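Local coordinates for protein aminotransferase, class III (Deinococcus radiodurans, PDB 3I4J) that probably acts as a pyridoxal-phosphate-dependent transaminase that moves amino groups from amine-bearing donors to carbonyl-bearing acceptors, at residues Cys240-Leu244 with Ala245-Trp249; Glu316-Thr319 with Gly320-Lys323; Glu177-Arg180 with Ala181-Arg185; Ala257-Gly260 with Lys261-Ala265. The protein carries 1 engineered substitution. All blocks are in the same frame, centred on the assembly; numbering follows the deposited sequence.

Contact 1 (Cys240-Leu244 with Ala245-Trp249); sequences CGSPL and ALSRW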
loop_
_atom_site.group_PDB
_atom_site.type_symbol
_atom_site.label_atom_id
_atom_site.label_comp_id
_atom_site.label_asym_id
_atom_site.label_seq_id
_atom_site.Cartn_x
_atom_site.Cartn_y
_atom_site.Cartn_z
ATOM N N CYS C 240 -1.620 -4.998 -22.780
ATOM C CA CYS C 240 -2.264 -5.829 -23.789
ATOM C C CYS C 240 -2.400 -5.188 -25.168
ATOM O O CYS C 240 -3.295 -5.549 -25.935
ATOM C CB CYS C 240 -3.640 -6.268 -23.281
ATOM S SG CYS C 240 -3.562 -7.410 -21.869
ATOM N N GLY C 241 -1.513 -4.245 -25.479
ATOM C CA GLY C 241 -1.546 -3.586 -26.776
ATOM C C GLY C 241 -2.618 -2.526 -26.946
ATOM O O GLY C 241 -2.962 -2.157 -28.074
ATOM N N SER C 242 -3.137 -2.030 -25.827
ATOM C CA SER C 242 -4.179 -1.004 -25.816
ATOM C C SER C 242 -4.061 -0.253 -24.483
ATOM O O SER C 242 -3.634 -0.837 -23.484
ATOM C CB SER C 242 -5.555 -1.675 -25.931
ATOM O OG SER C 242 -6.617 -0.742 -25.822
ATOM N N PRO C 243 -4.415 1.048 -24.448
ATOM C CA PRO C 243 -4.314 1.787 -23.180
ATOM C C PRO C 243 -4.961 0.972 -22.061
ATOM O O PRO C 243 -4.381 0.797 -20.992
ATOM C CB PRO C 243 -5.051 3.085 -23.480
ATOM C CG PRO C 243 -4.694 3.312 -24.934
ATOM C CD PRO C 243 -4.889 1.930 -25.534
ATOM N N LEU C 244 -6.178 0.499 -22.317
ATOM C CA LEU C 244 -6.890 -0.373 -21.386
ATOM C C LEU C 244 -7.270 -1.568 -22.255
ATOM O O LEU C 244 -7.718 -1.396 -23.391
ATOM C CB LEU C 244 -8.149 0.299 -20.823
ATOM C CG LEU C 244 -7.932 1.444 -19.827
ATOM C CD1 LEU C 244 -9.269 2.070 -19.470
ATOM C CD2 LEU C 244 -7.235 0.916 -18.574
ATOM N N ALA C 245 -7.073 -2.777 -21.739
ATOM C CA ALA C 245 -7.375 -3.985 -22.506
ATOM C C ALA C 245 -8.831 -4.083 -22.929
ATOM O O ALA C 245 -9.139 -4.613 -24.001
ATOM C CB ALA C 245 -6.988 -5.227 -21.698
ATOM N N LEU C 246 -9.729 -3.577 -22.090
ATOM C CA LEU C 246 -11.162 -3.636 -22.381
ATOM C C LEU C 246 -11.514 -2.986 -23.714
ATOM O O LEU C 246 -12.420 -3.444 -24.416
ATOM C CB LEU C 246 -11.959 -2.957 -21.262
ATOM C CG LEU C 246 -13.486 -3.086 -21.340
ATOM C CD1 LEU C 246 -13.868 -4.560 -21.257
ATOM C CD2 LEU C 246 -14.147 -2.302 -20.206
ATOM N N SER C 247 -10.791 -1.923 -24.053
ATOM C CA SER C 247 -11.017 -1.177 -25.293
ATOM C C SER C 247 -10.797 -1.990 -26.561
ATOM O O SER C 247 -11.262 -1.603 -27.636
ATOM C CB SER C 247 -10.117 0.061 -25.335
ATOM O OG SER C 247 -10.420 0.935 -24.263
ATOM N N ARG C 248 -10.082 -3.103 -26.454
ATOM C CA ARG C 248 -9.836 -3.935 -27.626
ATOM C C ARG C 248 -11.161 -4.474 -28.154
ATOM O O ARG C 248 -11.270 -4.866 -29.317
ATOM C CB ARG C 248 -8.893 -5.090 -27.283
ATOM C CG ARG C 248 -7.469 -4.643 -26.971
ATOM C CD ARG C 248 -6.577 -5.835 -26.658
ATOM N NE ARG C 248 -6.442 -6.724 -27.810
ATOM C CZ ARG C 248 -5.469 -6.648 -28.715
ATOM N NH1 ARG C 248 -4.523 -5.726 -28.608
ATOM N NH2 ARG C 248 -5.451 -7.498 -29.738
ATOM N N TRP C 249 -12.168 -4.485 -27.287
ATOM C CA TRP C 249 -13.494 -4.950 -27.662
ATOM C C TRP C 249 -14.361 -3.764 -28.089
ATOM O O TRP C 249 -15.151 -3.243 -27.304
ATOM C CB TRP C 249 -14.144 -5.683 -26.481
ATOM C CG TRP C 249 -13.714 -7.130 -26.326
ATOM C CD1 TRP C 249 -14.384 -8.237 -26.769
ATOM C CD2 TRP C 249 -12.531 -7.617 -25.670
ATOM N NE1 TRP C 249 -13.699 -9.378 -26.428
ATOM C CE2 TRP C 249 -12.558 -9.029 -25.754
ATOM C CE3 TRP C 249 -11.454 -6.997 -25.021
ATOM C CZ2 TRP C 249 -11.547 -9.834 -25.211
ATOM C CZ3 TRP C 249 -10.445 -7.798 -24.479
ATOM C CH2 TRP C 249 -10.501 -9.205 -24.579
HETATM O O HOH W 1 -8.038 2.274 -24.097
#
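Ser-242 and Ser-247 meet over a single carbonyl oxygen, that of Leu-244. The hydroxyl of Ser-242 donates to Leu-244 O over 2.7 Å between OG and O, while Ser-247 N reaches the same oxygen at 3.2 Å; both donors stand well out of the carbonyl plane, on opposite faces of it. A chi1 of 175°, placing Ser-242 OG opposite the backbone N, carries it to Leu-244 O and within 3.6 Å of Ser-247 CB. Replacing this serine by alanine would remove a donor from Leu-244 O, and the turn is likely to be held less firmly. A water bridges Ser-247 OG and Leu-244 N. Ser-242 CB packs alongside the aliphatic start of Arg-248, with CB and Arg-248 CG 3.7 Å apart. The arginine then bends at chi3 (64°), bringing NH1 to 2.9 Å from Cys-240 O, obliquely to the guanidinium plane. Cys-240 CB meets Ala-245 CB at 3.8 Å, two small side chains touching across the turn. Glu-232 accepts from the backbone N of Ala-245 and Leu-246, the first residues of a short 3-10 segment. The whole is a tight loop leading into one 3-10 turn, within the long connection between the parallel strands 227-231 and 256-259 of the large mixed sheet.

Contact 2 (Glu316-Thr319 with Gly320-Lys323); sequences EDLT and GAAK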
loop_
_atom_site.group_PDB
_atom_site.type_symbol
_atom_site.label_atom_id
_atom_site.label_comp_id
_atom_site.label_asym_id
_atom_site.label_seq_id
_atom_site.Cartn_x
_atom_site.Cartn_y
_atom_site.Cartn_z
ATOM N N GLU C 316 7.224 6.819 -26.320
ATOM C CA GLU C 316 7.792 5.645 -26.978
ATOM C C GLU C 316 6.724 4.738 -27.593
ATOM O O GLU C 316 7.050 3.708 -28.179
ATOM C CB GLU C 316 8.642 4.833 -25.987
ATOM C CG GLU C 316 9.773 5.627 -25.338
ATOM C CD GLU C 316 10.710 4.775 -24.491
ATOM O OE1 GLU C 316 10.370 3.614 -24.178
ATOM O OE2 GLU C 316 11.795 5.277 -24.126
ATOM N N ASP C 317 5.459 5.136 -27.473
ATOM C CA ASP C 317 4.334 4.359 -27.994
ATOM C C ASP C 317 4.497 2.898 -27.594
ATOM O O ASP C 317 4.514 1.995 -28.433
ATOM C CB ASP C 317 4.242 4.482 -29.523
ATOM C CG ASP C 317 3.025 3.764 -30.095
ATOM O OD1 ASP C 317 2.016 3.625 -29.369
ATOM O OD2 ASP C 317 3.066 3.352 -31.280
ATOM N N LEU C 318 4.621 2.674 -26.293
ATOM C CA LEU C 318 4.794 1.327 -25.787
ATOM C C LEU C 318 3.527 0.497 -25.964
ATOM O O LEU C 318 3.576 -0.728 -25.925
ATOM C CB LEU C 318 5.232 1.372 -24.314
ATOM C CG LEU C 318 6.614 2.005 -24.086
ATOM C CD1 LEU C 318 6.997 1.887 -22.626
ATOM C CD2 LEU C 318 7.661 1.312 -24.952
ATOM N N THR C 319 2.394 1.159 -26.169
ATOM C CA THR C 319 1.143 0.440 -26.386
ATOM C C THR C 319 1.260 -0.230 -27.758
ATOM O O THR C 319 0.889 -1.396 -27.937
ATOM C CB THR C 319 -0.062 1.399 -26.385
ATOM O OG1 THR C 319 -0.197 2.004 -25.088
ATOM C CG2 THR C 319 -1.337 0.651 -26.724
ATOM N N GLY C 320 1.796 0.518 -28.719
ATOM C CA GLY C 320 1.983 -0.009 -30.060
ATOM C C GLY C 320 3.071 -1.065 -30.055
ATOM O O GLY C 320 2.999 -2.054 -30.785
ATOM N N ALA C 321 4.084 -0.849 -29.219
ATOM C CA ALA C 321 5.196 -1.776 -29.092
ATOM C C ALA C 321 4.698 -3.105 -28.542
ATOM O O ALA C 321 5.133 -4.164 -28.983
ATOM C CB ALA C 321 6.266 -1.193 -28.167
ATOM N N ALA C 322 3.786 -3.041 -27.575
ATOM C CA ALA C 322 3.233 -4.243 -26.969
ATOM C C ALA C 322 2.519 -5.093 -28.017
ATOM O O ALA C 322 2.543 -6.322 -27.954
ATOM C CB ALA C 322 2.266 -3.867 -25.845
ATOM N N LYS C 323 1.884 -4.432 -28.982
ATOM C CA LYS C 323 1.178 -5.140 -30.044
ATOM C C LYS C 323 2.160 -5.915 -30.918
ATOM O O LYS C 323 1.989 -7.111 -31.160
ATOM C CB LYS C 323 0.403 -4.148 -30.920
ATOM C CG LYS C 323 -0.673 -3.367 -30.183
ATOM C CD LYS C 323 -1.368 -2.365 -31.101
ATOM C CE LYS C 323 -2.136 -3.064 -32.213
ATOM N NZ LYS C 323 -3.208 -3.957 -31.677
#
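Ala-322 N gives its hydrogen to Leu-318 O at 2.8 Å, and Ala-321 N does the same to Asp-317 O at 3.0 Å; these bonds open the first turn of helix 318-339. The side chain of Asp-317 adds a capping bond. With CG anti to the backbone N (chi1 -176°), the carboxylate folds back over the turn, and Gly-320 N donates to OD1 across 3.2 Å, coming in from well above the carboxylate plane. Asp-317 is thus the N-cap of this helix, and at the same time it ends the preceding helix 300-315: its positive phi (47°) and two bonds back into the last turn make a Schellman motif. One residue serves both as stop and as start. Gly-320 suits the cap, because a CB on it would lie only 2.4 Å from Asp-317 OD2; as glycine has none, the carboxylate can rest against its CA. On another side of the turn, Leu-318 CD2 lies 4.3 Å from Ala-321 CB, while the leucine itself packs on Ile-43 and Leu-407. Lys-323 runs its CG past Thr-319 O at 3.4 Å before the chain bends twice, at chi3 and chi4. A weak bond runs from Lys-323 N to the same oxygen.

Contact 3 (Glu177-Arg180 with Ala181-Arg185); sequences EGLR and ALLER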
loop_
_atom_site.group_PDB
_atom_site.type_symbol
_atom_site.label_atom_id
_atom_site.label_comp_id
_atom_site.label_asym_id
_atom_site.label_seq_id
_atom_site.Cartn_x
_atom_site.Cartn_y
_atom_site.Cartn_z
ATOM N N GLU C 177 -23.944 -13.782 -22.735
ATOM C CA GLU C 177 -25.335 -13.891 -22.308
ATOM C C GLU C 177 -25.456 -14.652 -20.991
ATOM O O GLU C 177 -26.491 -14.610 -20.330
ATOM C CB GLU C 177 -26.176 -14.561 -23.401
ATOM C CG GLU C 177 -26.615 -13.581 -24.477
ATOM C CD GLU C 177 -27.647 -12.589 -23.967
ATOM O OE1 GLU C 177 -27.651 -11.432 -24.436
ATOM O OE2 GLU C 177 -28.466 -12.970 -23.105
ATOM N N GLY C 178 -24.390 -15.342 -20.606
ATOM C CA GLY C 178 -24.415 -16.056 -19.346
ATOM C C GLY C 178 -24.628 -15.066 -18.210
ATOM O O GLY C 178 -25.146 -15.428 -17.152
ATOM N N LEU C 179 -24.237 -13.812 -18.432
ATOM C CA LEU C 179 -24.393 -12.780 -17.412
ATOM C C LEU C 179 -25.867 -12.455 -17.212
ATOM O O LEU C 179 -26.314 -12.230 -16.083
ATOM C CB LEU C 179 -23.616 -11.511 -17.797
ATOM C CG LEU C 179 -23.727 -10.321 -16.830
ATOM C CD1 LEU C 179 -23.295 -10.738 -15.428
ATOM C CD2 LEU C 179 -22.866 -9.166 -17.332
ATOM N N ARG C 180 -26.630 -12.424 -18.302
ATOM C CA ARG C 180 -28.053 -12.145 -18.179
ATOM C C ARG C 180 -28.700 -13.282 -17.391
ATOM O O ARG C 180 -29.518 -13.045 -16.507
ATOM C CB ARG C 180 -28.728 -12.034 -19.552
ATOM C CG ARG C 180 -30.186 -11.577 -19.452
ATOM C CD ARG C 180 -30.937 -11.782 -20.763
ATOM N NE ARG C 180 -30.260 -11.148 -21.888
ATOM C CZ ARG C 180 -30.391 -9.869 -22.231
ATOM N NH1 ARG C 180 -31.186 -9.063 -21.540
ATOM N NH2 ARG C 180 -29.718 -9.398 -23.270
ATOM N N ALA C 181 -28.309 -14.515 -17.707
ATOM C CA ALA C 181 -28.850 -15.692 -17.034
ATOM C C ALA C 181 -28.595 -15.642 -15.527
ATOM O O ALA C 181 -29.478 -15.961 -14.729
ATOM C CB ALA C 181 -28.239 -16.965 -17.629
ATOM N N LEU C 182 -27.386 -15.249 -15.143
ATOM C CA LEU C 182 -27.042 -15.160 -13.725
ATOM C C LEU C 182 -27.851 -14.053 -13.056
ATOM O O LEU C 182 -28.356 -14.213 -11.944
ATOM C CB LEU C 182 -25.543 -14.883 -13.555
ATOM C CG LEU C 182 -25.074 -14.690 -12.107
ATOM C CD1 LEU C 182 -25.510 -15.875 -11.268
ATOM C CD2 LEU C 182 -23.554 -14.537 -12.068
ATOM N N LEU C 183 -27.975 -12.924 -13.739
ATOM C CA LEU C 183 -28.727 -11.803 -13.203
ATOM C C LEU C 183 -30.175 -12.207 -12.959
ATOM O O LEU C 183 -30.760 -11.864 -11.932
ATOM C CB LEU C 183 -28.661 -10.617 -14.165
ATOM C CG LEU C 183 -27.372 -9.795 -14.084
ATOM C CD1 LEU C 183 -27.269 -8.860 -15.279
ATOM C CD2 LEU C 183 -27.360 -9.004 -12.780
ATOM N N GLU C 184 -30.739 -12.960 -13.897
ATOM C CA GLU C 184 -32.123 -13.402 -13.780
ATOM C C GLU C 184 -32.353 -14.278 -12.558
ATOM O O GLU C 184 -33.363 -14.132 -11.870
ATOM C CB GLU C 184 -32.546 -14.158 -15.043
ATOM C CG GLU C 184 -32.410 -13.340 -16.316
ATOM C CD GLU C 184 -32.738 -14.130 -17.568
ATOM O OE1 GLU C 184 -32.261 -15.281 -17.693
ATOM O OE2 GLU C 184 -33.465 -13.593 -18.434
ATOM N N ARG C 185 -31.417 -15.179 -12.273
ATOM C CA ARG C 185 -31.586 -16.058 -11.123
ATOM C C ARG C 185 -31.222 -15.387 -9.800
ATOM O O ARG C 185 -31.723 -15.780 -8.746
ATOM C CB ARG C 185 -30.781 -17.349 -11.309
ATOM C CG ARG C 185 -29.298 -17.244 -11.038
ATOM C CD ARG C 185 -28.601 -18.535 -11.452
ATOM N NE ARG C 185 -29.319 -19.721 -10.989
ATOM C CZ ARG C 185 -29.460 -20.069 -9.713
ATOM N NH1 ARG C 185 -28.931 -19.321 -8.753
ATOM N NH2 ARG C 185 -30.137 -21.163 -9.397
#
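Ala-181 takes up the helix from Glu-177, its N donating to Glu-177 O at 3.2 Å, while its CB rests on Gly-178 O. Leu-182 N follows with a bond to Gly-178 O, and its CB settles between the carbonyl oxygens of Gly-178 and Leu-179. Leu-183 bonds through N to Leu-179 O and turns its side chain back over the same residue: CG stands 3.3 Å from Leu-179 O, and CD1 touches Leu-179 CG at 4.1 Å, the two leucines meeting at a slant. Glu-184 N donates to Arg-180 O over 2.9 Å. Its carboxylate edges past the aliphatic part of Arg-180, with OE2 3.9 Å from CD, the two flat groups being turned 64° apart. The guanidinium of Arg-180 pairs instead with Glu-177. Its chain bends at chi3 (-54°) and lays the guanidinium edge on that carboxylate, where NE donates to the syn lone pair of Glu-177 OE2 at 2.8 Å, nearly in the guanidinium plane; NH1 makes a second salt bridge with Glu-223. A methionine at Arg-180 would probably cost Glu-223 and Glu-177 this shared positive partner. Leu-179 and Leu-183 pack on Ile-220 of helix 213-224 and on strand 191-196, and with Leu-182 on Ile-125, so helix 178-186 covers one face of the mixed sheet, over strands 123-127 and 191-196, beside helix 213-224.

Contact 4 (Ala257-Gly260 with Lys261-Ala265); sequences AVLG and KGLAA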
loop_
_atom_site.group_PDB
_atom_site.type_symbol
_atom_site.label_atom_id
_atom_site.label_comp_id
_atom_site.label_asym_id
_atom_site.label_seq_id
_atom_site.Cartn_x
_atom_site.Cartn_y
_atom_site.Cartn_z
ATOM N N ALA C 257 -12.726 1.760 -13.810
ATOM C CA ALA C 257 -11.556 1.030 -14.285
ATOM C C ALA C 257 -10.544 1.006 -13.142
ATOM O O ALA C 257 -10.179 2.058 -12.615
ATOM C CB ALA C 257 -10.952 1.716 -15.507
ATOM N N VAL C 258 -10.114 -0.189 -12.752
ATOM C CA VAL C 258 -9.148 -0.341 -11.663
ATOM C C VAL C 258 -7.742 -0.510 -12.226
ATOM O O VAL C 258 -7.501 -1.383 -13.062
ATOM C CB VAL C 258 -9.489 -1.563 -10.789
ATOM C CG1 VAL C 258 -8.607 -1.571 -9.531
ATOM C CG2 VAL C 258 -10.959 -1.529 -10.410
ATOM N N LEU C 259 -6.814 0.319 -11.746
ATOM C CA LEU C 259 -5.434 0.305 -12.213
ATOM C C LEU C 259 -4.445 0.005 -11.090
ATOM O O LEU C 259 -4.734 0.233 -9.918
ATOM C CB LEU C 259 -5.093 1.659 -12.837
ATOM C CG LEU C 259 -6.091 2.145 -13.891
ATOM C CD1 LEU C 259 -5.791 3.592 -14.282
ATOM C CD2 LEU C 259 -6.021 1.222 -15.093
ATOM N N GLY C 260 -3.276 -0.508 -11.463
ATOM C CA GLY C 260 -2.255 -0.830 -10.480
ATOM C C GLY C 260 -0.987 -1.342 -11.136
ATOM O O GLY C 260 -0.835 -1.243 -12.353
ATOM N N LYS C 261 -0.079 -1.891 -10.333
ATOM C CA LYS C 261 1.184 -2.438 -10.829
ATOM C C LYS C 261 1.899 -1.603 -11.886
ATOM O O LYS C 261 2.840 -0.867 -11.582
ATOM C CB LYS C 261 0.974 -3.854 -11.383
ATOM C CG LYS C 261 0.676 -4.896 -10.325
ATOM C CD LYS C 261 0.759 -6.303 -10.896
ATOM C CE LYS C 261 0.545 -7.341 -9.807
ATOM N NZ LYS C 261 0.815 -8.722 -10.287
ATOM N N GLY C 262 1.461 -1.730 -13.133
ATOM C CA GLY C 262 2.093 -1.000 -14.215
ATOM C C GLY C 262 1.867 0.499 -14.257
ATOM O O GLY C 262 2.472 1.183 -15.082
ATOM N N LEU C 263 1.010 1.017 -13.380
ATOM C CA LEU C 263 0.718 2.445 -13.362
ATOM C C LEU C 263 2.005 3.261 -13.205
ATOM O O LEU C 263 2.247 4.195 -13.971
ATOM C CB LEU C 263 -0.276 2.769 -12.239
ATOM C CG LEU C 263 -1.112 4.042 -12.400
ATOM C CD1 LEU C 263 -1.790 4.042 -13.768
ATOM C CD2 LEU C 263 -2.160 4.122 -11.294
ATOM N N ALA C 264 2.820 2.918 -12.210
ATOM C CA ALA C 264 4.098 3.600 -12.007
ATOM C C ALA C 264 5.240 2.658 -12.418
ATOM O O ALA C 264 6.413 2.923 -12.156
ATOM C CB ALA C 264 4.256 4.036 -10.545
ATOM N N ALA C 265 4.866 1.545 -13.048
ATOM C CA ALA C 265 5.810 0.549 -13.565
ATOM C C ALA C 265 7.003 0.163 -12.686
ATOM O O ALA C 265 8.126 0.032 -13.181
ATOM C CB ALA C 265 6.315 1.005 -14.938
#
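Leu-263 reaches back to Leu-259, the last residue of strand 256-259, and can be followed atom by atom. Its CB starts 4.1 Å from Gly-260 O, on the side of the turn that faces the strand. CG, anti to the backbone N (chi1 -156°), carries the fork towards the strand end. There CD1 meets Leu-259 CD1 at 4.1 Å, and CD2 lies at a similar distance from Leu-259 CB, so that the fork straddles the base of the other leucine and the two side chains cross at about a right angle. Leu-81 of helix 72-84 touches both leucines, closing a small apolar cluster. The backbone secures the same fold-back: Leu-263 N donates to Gly-260 O over 3.1 Å, approaching well above the carbonyl plane. Gly-260 is almost fully extended, and a CB on it would stand 2.8 Å from Lys-261 N, which would probably make any side chain here strained. Lys-261 itself adopts an uncommon backbone (phi 43°, psi -81°); its side chain runs out extended, the end leading away from the strand segment, and NZ donates to Ala-38 O. Lys-261 O is hydrogen-bonded to Tyr-296 OH of the second subunit. A sulfate ion, probably from the crystallisation liquor though it may mark the pocket, sits about 5 Å from the lysine side chain. In class-III aminotransferases the lysine that forms the Schiff base with pyridoxal phosphate stands in such a position, just after a strand of the large sheet and near the subunit interface, and Lys-261 is probably its counterpart.

Contact 1 touches both contact 2 and contact 4, whose own nearest atoms are about 8 Å apart, whereas contact 3 stands apart. Contacts 1 and 2 have centres about 12 Å apart: Thr-319 CG2 packs 3.4 Å from Ser-242 N, and Lys-323 CG lies 3.3 Å from Gly-241 O. Lys-323 NZ also comes within 3.8 Å of Arg-248 NH1, a proximity of like charges that would probably be unfavourable. Contact 1 is joined to contact 4 through Leu-244 CD2 and Leu-259 CD2, 3.7 Å apart, and so borders the strand that leads to Lys-261, the probable cofactor lysine. Contact 3 lies on helix 178-186, about 25 Å from contact 1 and 30 Å from contact 4 between centres.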